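Local coordinates for protein LacI family sugar-binding transcriptional regulator (Enterococcus faecalis V583, PDB 4RK0) that binds ribose in the cleft of its sugar-binding core and probably regulates transcription as a DNA-binding repressor of the LacI family, at residues 36-41 with 246-251; 103-108 with 234-239; 130-135 with 139-144; 188-193 with 224-229. All coordinates share one frame; numbering follows the deposited sequence.

Contact 1: 36-41 with 246-251. Unlike the reference sequence in segment 36-41: Ile41 (reference Met).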
# COMPACT_ATOMS: atom_id res chain seq x y z
N GLU A 36 12.10 17.50 10.71
CA GLU A 36 13.25 18.35 10.39
C GLU A 36 13.02 19.20 9.17
O GLU A 36 13.96 19.85 8.68
CB GLU A 36 14.45 17.46 10.20
CG GLU A 36 14.73 16.55 11.38
CD GLU A 36 15.96 16.96 12.16
OE1 GLU A 36 17.04 17.06 11.54
OE2 GLU A 36 15.85 17.15 13.39
N ASN A 37 11.78 19.21 8.67
CA ASN A 37 11.39 19.96 7.47
C ASN A 37 12.11 19.52 6.18
O ASN A 37 12.32 20.32 5.26
CB ASN A 37 11.52 21.49 7.68
CG ASN A 37 10.43 22.05 8.58
OD1 ASN A 37 10.71 22.90 9.42
ND2 ASN A 37 9.19 21.57 8.41
N PHE A 38 12.47 18.23 6.12
CA PHE A 38 12.95 17.63 4.87
C PHE A 38 11.79 17.12 4.03
O PHE A 38 10.79 16.62 4.58
CB PHE A 38 13.92 16.49 5.15
CG PHE A 38 15.31 16.97 5.48
CD1 PHE A 38 15.58 17.52 6.73
CD2 PHE A 38 16.34 16.90 4.52
CE1 PHE A 38 16.85 17.97 7.04
CE2 PHE A 38 17.62 17.34 4.83
CZ PHE A 38 17.88 17.88 6.10
N ILE A 39 11.90 17.27 2.72
CA ILE A 39 10.89 16.76 1.81
C ILE A 39 11.38 15.46 1.12
O ILE A 39 12.56 15.30 0.84
CB ILE A 39 10.40 17.82 0.79
CG1 ILE A 39 11.53 18.28 -0.12
CG2 ILE A 39 9.81 19.02 1.51
CD1 ILE A 39 11.07 19.23 -1.21
N LEU A 40 10.45 14.54 0.88
CA LEU A 40 10.76 13.21 0.37
C LEU A 40 10.48 13.21 -1.12
O LEU A 40 9.37 13.47 -1.55
CB LEU A 40 9.88 12.16 1.07
CG LEU A 40 10.20 10.66 0.84
CD1 LEU A 40 9.70 9.82 1.99
CD2 LEU A 40 9.63 10.15 -0.48
N ILE A 41 11.53 12.96 -1.90
CA ILE A 41 11.41 12.77 -3.35
C ILE A 41 11.19 11.29 -3.58
O ILE A 41 12.02 10.48 -3.23
CB ILE A 41 12.72 13.19 -4.07
CG1 ILE A 41 13.06 14.66 -3.79
CG2 ILE A 41 12.63 12.91 -5.56
CD1 ILE A 41 11.95 15.64 -4.06
N GLU A 246 21.90 12.20 10.00
CA GLU A 246 23.12 12.35 10.79
C GLU A 246 24.32 12.60 9.92
O GLU A 246 25.21 13.34 10.31
CB GLU A 246 23.40 11.10 11.62
CG GLU A 246 22.75 11.07 13.00
CD GLU A 246 22.90 9.73 13.70
OE1 GLU A 246 23.66 8.85 13.23
OE2 GLU A 246 22.22 9.52 14.73
N ARG A 247 24.38 11.96 8.75
CA ARG A 247 25.50 12.18 7.84
C ARG A 247 25.36 13.55 7.17
O ARG A 247 26.33 14.26 6.97
CB ARG A 247 25.63 11.03 6.84
CG ARG A 247 26.81 11.18 5.89
CD ARG A 247 27.10 9.87 5.14
NE ARG A 247 27.37 8.75 6.06
CZ ARG A 247 28.52 8.55 6.71
NH1 ARG A 247 29.53 9.41 6.58
NH2 ARG A 247 28.66 7.50 7.51
N ILE A 248 24.14 13.93 6.86
CA ILE A 248 23.91 15.23 6.25
C ILE A 248 24.43 16.31 7.20
O ILE A 248 25.02 17.27 6.76
CB ILE A 248 22.43 15.43 5.88
CG1 ILE A 248 22.11 14.62 4.62
CG2 ILE A 248 22.11 16.90 5.63
CD1 ILE A 248 20.63 14.50 4.33
N HIS A 249 24.25 16.11 8.50
CA HIS A 249 24.64 17.13 9.47
C HIS A 249 26.10 17.03 9.88
O HIS A 249 26.69 18.04 10.26
CB HIS A 249 23.72 17.09 10.69
CG HIS A 249 22.32 17.52 10.39
ND1 HIS A 249 21.22 16.93 10.98
CD2 HIS A 249 21.84 18.46 9.54
CE1 HIS A 249 20.12 17.50 10.50
NE2 HIS A 249 20.47 18.43 9.63
N GLN A 250 26.69 15.83 9.81
CA GLN A 250 28.14 15.68 9.97
C GLN A 250 28.74 14.70 8.92
O GLN A 250 28.88 13.48 9.16
CB GLN A 250 28.51 15.34 11.42
CG GLN A 250 28.63 13.88 11.78
CD GLN A 250 28.59 13.66 13.29
OE1 GLN A 250 28.73 14.61 14.06
NE2 GLN A 250 28.41 12.42 13.71
N PRO A 251 29.08 15.26 7.74
CA PRO A 251 29.44 14.45 6.57
C PRO A 251 30.54 13.43 6.78
O PRO A 251 30.60 12.43 6.06
CB PRO A 251 29.88 15.50 5.56
CG PRO A 251 28.99 16.66 5.85
CD PRO A 251 28.86 16.67 7.36
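Glu36 and His249 meet at the outer end of this contact. Glu36 OE1 lies 3.3 Å from His249 CE1, at the edge of the imidazole and in its plane. The carboxylate is turned 59° from the ring. This is no hydrogen bond; both ring nitrogens of His249 stay 4.2 Å from Glu36 OE1. If the histidine is protonated, the carboxylate would probably attract it weakly. The Glu36 chain bends at its second torsion (chi2 -108°), which brings the carboxylate round to the imidazole.

Phe38 and Ile248 form the inner, apolar half. Ile248 CD1 approaches Phe38 CE2 obliquely at 4.2 Å. CG1 of Ile248 stands anti to its carbonyl carbon (chi1 -76°), and the extended chain carries CD1 outward to the phenyl ring. His249 NE2 lies near the plane of that ring, at its edge, 4.4 Å from Phe38 CZ.

Asn37, with positive phi, is the C' residue of the Schellman motif that ends helix 20-35. The chain then enters strand 39-44, the outermost of the sheet within this chain. Phe38 also packs on Ile10 of strand 9-14, on Leu33 of helix 20-35 and on Leu245 of helix 233-249. The contact thus joins the C-terminal ends of two helices beside the sheet. Leu40 and Ile41 pair antiparallel with a strand of the second subunit, so the sheet continues across the dimer.

Contact 2: 103-108 with 234-239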
# COMPACT_ATOMS: atom_id res chain seq x y z
N ASP A 103 26.75 3.68 4.79
CA ASP A 103 25.78 3.35 5.77
C ASP A 103 24.81 2.32 5.18
O ASP A 103 24.59 2.29 3.97
CB ASP A 103 24.98 4.62 6.15
CG ASP A 103 25.81 5.61 6.93
OD1 ASP A 103 26.84 5.20 7.51
OD2 ASP A 103 25.43 6.79 6.99
N ALA A 104 24.25 1.50 6.06
CA ALA A 104 23.23 0.49 5.70
C ALA A 104 22.43 0.06 6.92
O ALA A 104 22.95 -0.06 8.03
CB ALA A 104 23.88 -0.73 5.06
N VAL A 105 21.15 -0.20 6.72
CA VAL A 105 20.35 -0.80 7.80
C VAL A 105 19.70 -2.07 7.27
O VAL A 105 18.90 -1.98 6.35
CB VAL A 105 19.24 0.14 8.27
CG1 VAL A 105 18.64 -0.42 9.56
CG2 VAL A 105 19.81 1.54 8.49
N LEU A 106 20.08 -3.22 7.82
CA LEU A 106 19.56 -4.50 7.40
C LEU A 106 18.54 -4.99 8.41
O LEU A 106 18.44 -4.47 9.52
CB LEU A 106 20.70 -5.50 7.30
CG LEU A 106 21.66 -5.25 6.12
CD1 LEU A 106 22.61 -4.10 6.39
CD2 LEU A 106 22.41 -6.53 5.77
N THR A 107 17.76 -6.00 8.02
CA THR A 107 17.06 -6.77 9.00
C THR A 107 17.60 -8.18 8.87
O THR A 107 18.26 -8.53 7.88
CB THR A 107 15.54 -6.72 8.83
OG1 THR A 107 15.17 -7.41 7.64
CG2 THR A 107 15.05 -5.31 8.76
N ASP A 108 17.33 -9.00 9.88
CA ASP A 108 18.01 -10.26 9.97
C ASP A 108 17.35 -11.38 9.16
O ASP A 108 16.75 -12.28 9.71
CB ASP A 108 18.15 -10.68 11.43
CG ASP A 108 19.24 -11.73 11.63
OD1 ASP A 108 19.64 -12.45 10.66
OD2 ASP A 108 19.69 -11.85 12.78
N PHE A 234 8.51 -0.19 10.06
CA PHE A 234 8.35 1.22 10.44
C PHE A 234 9.64 1.69 11.05
O PHE A 234 10.18 2.74 10.66
CB PHE A 234 7.20 1.41 11.46
CG PHE A 234 6.87 2.83 11.70
CD1 PHE A 234 6.21 3.53 10.74
CD2 PHE A 234 7.30 3.48 12.84
CE1 PHE A 234 5.89 4.87 10.93
CE2 PHE A 234 6.98 4.82 13.05
CZ PHE A 234 6.27 5.52 12.10
N GLN A 235 10.15 0.88 11.97
CA GLN A 235 11.39 1.19 12.66
C GLN A 235 12.59 1.16 11.73
O GLN A 235 13.52 1.92 11.92
CB GLN A 235 11.63 0.20 13.79
CG GLN A 235 12.87 0.50 14.62
CD GLN A 235 13.23 -0.65 15.55
OE1 GLN A 235 12.43 -1.55 15.76
NE2 GLN A 235 14.42 -0.60 16.10
N LEU A 236 12.58 0.28 10.74
CA LEU A 236 13.61 0.30 9.70
C LEU A 236 13.62 1.64 8.96
O LEU A 236 14.70 2.21 8.75
CB LEU A 236 13.37 -0.85 8.71
CG LEU A 236 14.29 -0.97 7.51
CD1 LEU A 236 15.74 -1.08 7.93
CD2 LEU A 236 13.79 -2.16 6.68
N GLY A 237 12.43 2.17 8.62
CA GLY A 237 12.33 3.44 7.94
C GLY A 237 12.79 4.59 8.84
O GLY A 237 13.48 5.50 8.39
N GLN A 238 12.39 4.57 10.10
CA GLN A 238 12.86 5.60 11.03
C GLN A 238 14.39 5.60 11.19
O GLN A 238 15.04 6.66 11.15
CB GLN A 238 12.19 5.44 12.39
CG GLN A 238 10.70 5.80 12.36
CD GLN A 238 10.18 6.02 13.77
OE1 GLN A 238 10.48 5.24 14.67
NE2 GLN A 238 9.45 7.10 13.97
N THR A 239 14.95 4.43 11.41
CA THR A 239 16.37 4.29 11.65
C THR A 239 17.19 4.70 10.41
O THR A 239 18.23 5.36 10.51
CB THR A 239 16.74 2.85 12.01
OG1 THR A 239 15.95 2.37 13.10
CG2 THR A 239 18.21 2.76 12.40
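Val105 faces Leu236 where strand 103-107 and helix 234-239 run almost antiparallel, at 171°, with their axes 9.2 Å apart at closest approach. The two CA atoms are 7.1 Å apart.

Leu236 and Val105 share the contact about equally. The two methyls of Leu236 go to different residues. CD1 lies against Val105, 3.4 Å from Val105 CG1, which is tighter than usual for two carbons. The same methyl is 3.6 Å from Val105 O. CD2 reaches Thr107 CG2 at 4.0 Å, and these two side chains cross at about a right angle. Leu236 CG is anti to the backbone N (chi1 177°), and this brings the forked end close to the strand although CB leaves the helix at an angle to it.

Val105 CG1 also touches Thr239 CG2, at 4.3 Å. The hydroxyl of Thr239 turns back to its own helix. Thr239 OG1 donates to Gln235 O at 2.7 Å, tilted 32° from the carbonyl plane. Thr239 N reaches this oxygen from the opposite face, so two donors grip it. Thr107 OG1 bonds to Gln231 OE1, a residue of the ribose pocket.

Strand 103-107 lies between strands 90-93 and 257-265 in the mixed sheet. Helix 233-249 packs on one face of that sheet, with Leu236 also on Leu93 and on Leu25 of helix 20-35.

Contact 3: 130-135 with 139-144. With RIB (alpha-D-ribofuranose), chain E.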
# COMPACT_ATOMS: atom_id res chain seq x y z
N VAL A 130 9.57 -23.94 -0.80
CA VAL A 130 9.88 -22.53 -0.62
C VAL A 130 9.53 -21.83 -1.91
O VAL A 130 9.98 -22.23 -2.99
CB VAL A 130 11.37 -22.29 -0.29
CG1 VAL A 130 11.62 -20.79 -0.12
CG2 VAL A 130 11.77 -23.04 0.96
N VAL A 131 8.69 -20.80 -1.82
CA VAL A 131 8.23 -20.11 -3.02
C VAL A 131 8.88 -18.74 -3.03
O VAL A 131 8.70 -17.93 -2.08
CB VAL A 131 6.69 -19.94 -3.04
CG1 VAL A 131 6.25 -19.22 -4.30
CG2 VAL A 131 5.98 -21.26 -2.91
N MET A 132 9.63 -18.47 -4.09
CA MET A 132 10.47 -17.25 -4.13
C MET A 132 10.79 -16.81 -5.55
O MET A 132 10.61 -17.60 -6.46
CB MET A 132 11.76 -17.52 -3.35
CG MET A 132 12.76 -18.49 -3.98
SD MET A 132 14.09 -18.81 -2.77
CE MET A 132 14.92 -17.23 -2.72
N PRO A 133 11.29 -15.57 -5.75
CA PRO A 133 11.61 -15.12 -7.09
C PRO A 133 12.92 -15.68 -7.58
O PRO A 133 13.74 -16.08 -6.76
CB PRO A 133 11.70 -13.59 -6.98
CG PRO A 133 12.03 -13.33 -5.55
CD PRO A 133 11.58 -14.53 -4.75
N PRO A 134 13.09 -15.74 -8.91
CA PRO A 134 14.41 -16.09 -9.46
C PRO A 134 15.36 -14.94 -9.32
O PRO A 134 14.92 -13.81 -9.17
CB PRO A 134 14.09 -16.36 -10.94
CG PRO A 134 12.96 -15.44 -11.24
CD PRO A 134 12.11 -15.48 -9.98
N HIS A 135 16.68 -15.21 -9.37
CA HIS A 135 17.73 -14.19 -9.23
C HIS A 135 17.33 -13.19 -8.17
O HIS A 135 17.27 -11.99 -8.38
CB HIS A 135 18.05 -13.49 -10.57
CG HIS A 135 18.18 -14.46 -11.70
ND1 HIS A 135 19.03 -15.55 -11.66
CD2 HIS A 135 17.54 -14.53 -12.90
CE1 HIS A 135 18.93 -16.23 -12.79
NE2 HIS A 135 18.03 -15.63 -13.56
N ASN A 139 19.15 -10.02 0.21
CA ASN A 139 18.41 -10.09 1.44
C ASN A 139 17.39 -11.22 1.40
O ASN A 139 17.26 -11.98 2.35
CB ASN A 139 17.79 -8.72 1.79
CG ASN A 139 16.69 -8.28 0.80
OD1 ASN A 139 16.81 -8.39 -0.43
ND2 ASN A 139 15.63 -7.71 1.36
N ILE A 140 16.75 -11.39 0.26
CA ILE A 140 15.75 -12.43 0.11
C ILE A 140 16.41 -13.80 0.02
O ILE A 140 15.96 -14.73 0.69
CB ILE A 140 14.84 -12.16 -1.10
CG1 ILE A 140 13.98 -10.93 -0.75
CG2 ILE A 140 14.00 -13.38 -1.38
CD1 ILE A 140 13.28 -10.28 -1.92
N GLN A 141 17.53 -13.89 -0.71
CA GLN A 141 18.27 -15.11 -0.83
C GLN A 141 18.71 -15.57 0.55
O GLN A 141 18.63 -16.75 0.84
CB GLN A 141 19.52 -14.93 -1.74
CG GLN A 141 20.11 -16.28 -2.18
CD GLN A 141 19.21 -17.04 -3.16
OE1 GLN A 141 18.97 -18.25 -3.00
NE2 GLN A 141 18.71 -16.34 -4.16
N GLN A 142 19.14 -14.64 1.40
CA GLN A 142 19.48 -15.01 2.78
C GLN A 142 18.36 -15.73 3.56
O GLN A 142 18.65 -16.50 4.47
CB GLN A 142 19.94 -13.78 3.56
CG GLN A 142 21.26 -13.20 3.08
CD GLN A 142 22.44 -14.11 3.37
OE1 GLN A 142 22.99 -14.76 2.47
NE2 GLN A 142 22.84 -14.16 4.62
N ARG A 143 17.10 -15.48 3.24
CA ARG A 143 16.03 -16.18 3.93
C ARG A 143 16.03 -17.66 3.56
O ARG A 143 15.83 -18.54 4.41
CB ARG A 143 14.68 -15.58 3.58
CG ARG A 143 14.48 -14.16 4.07
CD ARG A 143 13.26 -13.47 3.46
NE ARG A 143 13.39 -12.03 3.62
CZ ARG A 143 12.59 -11.13 3.08
NH1 ARG A 143 11.50 -11.52 2.39
NH2 ARG A 143 12.84 -9.84 3.27
N LEU A 144 16.24 -17.95 2.29
CA LEU A 144 16.39 -19.33 1.88
C LEU A 144 17.61 -19.96 2.56
O LEU A 144 17.56 -21.11 3.08
CB LEU A 144 16.55 -19.43 0.37
CG LEU A 144 16.86 -20.86 -0.10
CD1 LEU A 144 15.72 -21.82 0.20
CD2 LEU A 144 17.15 -20.85 -1.59
O5 RIB E . 7.69 -7.97 0.99
C5 RIB E . 8.54 -7.22 0.14
C4 RIB E . 9.86 -7.86 0.25
O4 RIB E . 10.86 -7.34 -0.65
C3 RIB E . 10.07 -7.56 1.72
O3 RIB E . 10.14 -8.86 2.31
C2 RIB E . 11.33 -6.69 1.66
O2 RIB E . 12.30 -7.10 2.59
C1 RIB E . 11.79 -6.64 0.19
O1 RIB E . 13.15 -6.98 0.03
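Met132 projects from its strand onto the helix that follows, and its tip lies among Ile140, Gln141 and Leu144. From CB the chain turns to CG, held between the backbone N and the carbonyl carbon. Met132 SD comes next, 3.9 Å from Leu144 CD2 and 4.0 Å from Leu144 CB. The last torsion bends CE back (chi3 -69°). Met132 CE lies 4.1 Å from Leu144 CB, and it also meets Ile140 CG2 at 4.2 Å and the end of the Gln141 amide. Val130 CG2 on Leu144 CD1 and Pro133 CD on Ile140 CG2 extend this apolar layer to either end.

The helix also serves the sugar. Asn139 ND2 donates to ribose O1 at 2.9 Å, at 163°. The extended Arg143 chain brings its guanidinium edge to the ligand. Arg143 NH1 and NH2 both bond to ribose O3 at 3.0 Å, and NH2 also bonds to O2. Asp109 forms a salt bridge with Arg143 NE and helps fix the group.

Strand 127-132 and helix 138-150 open a beta-alpha-beta unit that continues into strand 154-159. The strand and helix axes run nearly antiparallel, at 172°. Met132 also packs on Leu157 of strand 154-159, while Asn139 touches Asp109 of helix 109-122.

Contact 4: 188-193 with 224-229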
# COMPACT_ATOMS: atom_id res chain seq x y z
N GLU A 188 2.99 -11.10 0.42
CA GLU A 188 2.26 -10.97 -0.85
C GLU A 188 2.21 -12.29 -1.63
O GLU A 188 1.16 -12.69 -2.12
CB GLU A 188 2.88 -9.86 -1.72
CG GLU A 188 2.67 -8.47 -1.15
CD GLU A 188 2.52 -7.40 -2.23
OE1 GLU A 188 3.29 -7.40 -3.21
OE2 GLU A 188 1.64 -6.53 -2.09
N ILE A 189 3.33 -13.01 -1.72
CA ILE A 189 3.28 -14.36 -2.29
C ILE A 189 2.28 -15.26 -1.55
O ILE A 189 1.55 -16.04 -2.19
CB ILE A 189 4.65 -15.04 -2.28
CG1 ILE A 189 5.53 -14.34 -3.31
CG2 ILE A 189 4.54 -16.52 -2.60
CD1 ILE A 189 6.96 -14.86 -3.40
N ALA A 190 2.33 -15.24 -0.22
CA ALA A 190 1.43 -16.02 0.59
C ALA A 190 -0.05 -15.71 0.29
O ALA A 190 -0.89 -16.62 0.25
CB ALA A 190 1.68 -15.75 2.07
N PHE A 191 -0.36 -14.44 0.14
CA PHE A 191 -1.74 -14.07 -0.21
C PHE A 191 -2.15 -14.67 -1.55
O PHE A 191 -3.31 -15.11 -1.74
CB PHE A 191 -1.99 -12.56 -0.19
CG PHE A 191 -1.66 -11.90 1.11
CD1 PHE A 191 -1.75 -12.59 2.33
CD2 PHE A 191 -1.24 -10.58 1.13
CE1 PHE A 191 -1.43 -11.98 3.53
CE2 PHE A 191 -0.90 -9.97 2.32
CZ PHE A 191 -1.00 -10.68 3.52
N GLY A 192 -1.20 -14.76 -2.46
CA GLY A 192 -1.46 -15.35 -3.78
C GLY A 192 -1.75 -16.82 -3.68
O GLY A 192 -2.68 -17.31 -4.31
N LEU A 193 -0.94 -17.51 -2.89
CA LEU A 193 -1.19 -18.90 -2.51
C LEU A 193 -2.56 -19.14 -1.95
O LEU A 193 -3.27 -20.08 -2.40
CB LEU A 193 -0.12 -19.40 -1.52
CG LEU A 193 1.33 -19.36 -2.03
CD1 LEU A 193 2.30 -19.77 -0.93
CD2 LEU A 193 1.50 -20.28 -3.20
N PRO A 224 -7.16 -18.35 6.88
CA PRO A 224 -6.97 -17.95 8.26
C PRO A 224 -5.86 -16.89 8.46
O PRO A 224 -5.06 -16.71 7.55
CB PRO A 224 -6.55 -19.26 8.93
CG PRO A 224 -5.76 -19.93 7.85
CD PRO A 224 -6.39 -19.55 6.53
N PRO A 225 -5.81 -16.24 9.64
CA PRO A 225 -4.74 -15.27 9.87
C PRO A 225 -3.37 -15.94 9.66
O PRO A 225 -3.16 -17.10 10.07
CB PRO A 225 -4.96 -14.80 11.29
CG PRO A 225 -6.43 -14.97 11.49
CD PRO A 225 -6.87 -16.13 10.66
N LEU A 226 -2.49 -15.19 9.00
CA LEU A 226 -1.23 -15.73 8.44
C LEU A 226 -0.07 -15.64 9.46
O LEU A 226 0.28 -14.56 9.99
CB LEU A 226 -0.86 -14.99 7.14
CG LEU A 226 0.47 -15.34 6.49
CD1 LEU A 226 0.47 -16.79 6.01
CD2 LEU A 226 0.75 -14.37 5.35
N THR A 227 0.50 -16.82 9.71
CA THR A 227 1.70 -17.02 10.50
C THR A 227 2.81 -16.54 9.63
O THR A 227 2.87 -16.88 8.43
CB THR A 227 1.86 -18.51 10.84
OG1 THR A 227 0.83 -18.91 11.75
CG2 THR A 227 3.24 -18.80 11.49
N THR A 228 3.72 -15.76 10.22
CA THR A 228 4.70 -15.04 9.42
C THR A 228 5.91 -14.63 10.25
O THR A 228 5.92 -14.77 11.46
CB THR A 228 4.03 -13.78 8.81
OG1 THR A 228 4.89 -13.26 7.82
CG2 THR A 228 3.71 -12.72 9.86
N ILE A 229 6.95 -14.17 9.58
CA ILE A 229 8.12 -13.59 10.23
C ILE A 229 8.00 -12.11 10.17
O ILE A 229 7.88 -11.56 9.09
CB ILE A 229 9.41 -14.00 9.50
CG1 ILE A 229 9.59 -15.50 9.52
CG2 ILE A 229 10.61 -13.31 10.15
CD1 ILE A 229 9.40 -16.19 10.86
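Leu226 packs on Ala190 and Phe191 in the lobe of the periplasmic-binding-protein-like fold built on the four-stranded parallel sheet. Helix 187-199 meets here the chain that leads into strand 228-230.

The contact across the two segments is apolar. One methyl, Leu226 CD2, does all the touching. It sits 3.7 Å from Ala190 CB. The same methyl meets the Phe191 ring obliquely, at CE1. CB of Phe191 does not itself point at the partner. Its first torsion (chi1 -57°) sets CG anti to the carbonyl carbon and carries the ring toward Leu226. Ile210 of strand 209-211 also touches Leu226, and Ala184 of strand 181-184 touches Ala190. Met218 of the second subunit packs on Phe191, so the ring also belongs to the dimer interface.

Hydrogen bonds hold the two segments to nearby parts of the chain. Tyr194 OH bonds to Pro224 O, and Asp187 OD1 bonds to Thr228 OG1. These bonds tie the chain to helix 187-199 on both sides of Leu226 in sequence. Leu226 O is bonded to Arg267 NH1.

CD2 of Leu226 also lies 3.7 Å from Phe191 CE1.

In the fold
Contacts 2 and 4 are buried, 1 and 3 partly, with contact 1 farthest from the chain's centre. Contacts 1 and 2 share helix 233-249 and the mixed sheet, and the Arg247–Asp103 salt bridge joins them. Contact 3 and the helix of contact 4 lie against the parallel sheet and touch through Val131 and Ile189, while 224-229 runs into an outer strand of the mixed sheet. Contact 1 mixes exposed Glu36 and His249 with apolar groups. Contact 2 is methyl on methyl; contact 4 adds a phenyl ring. Contact 3 pairs an apolar layer with polar groups facing ribose. Contacts 2 and 3 come within about 6 Å at nearest atoms, beside the sugar. Contacts 1 and 4 reach the second subunit.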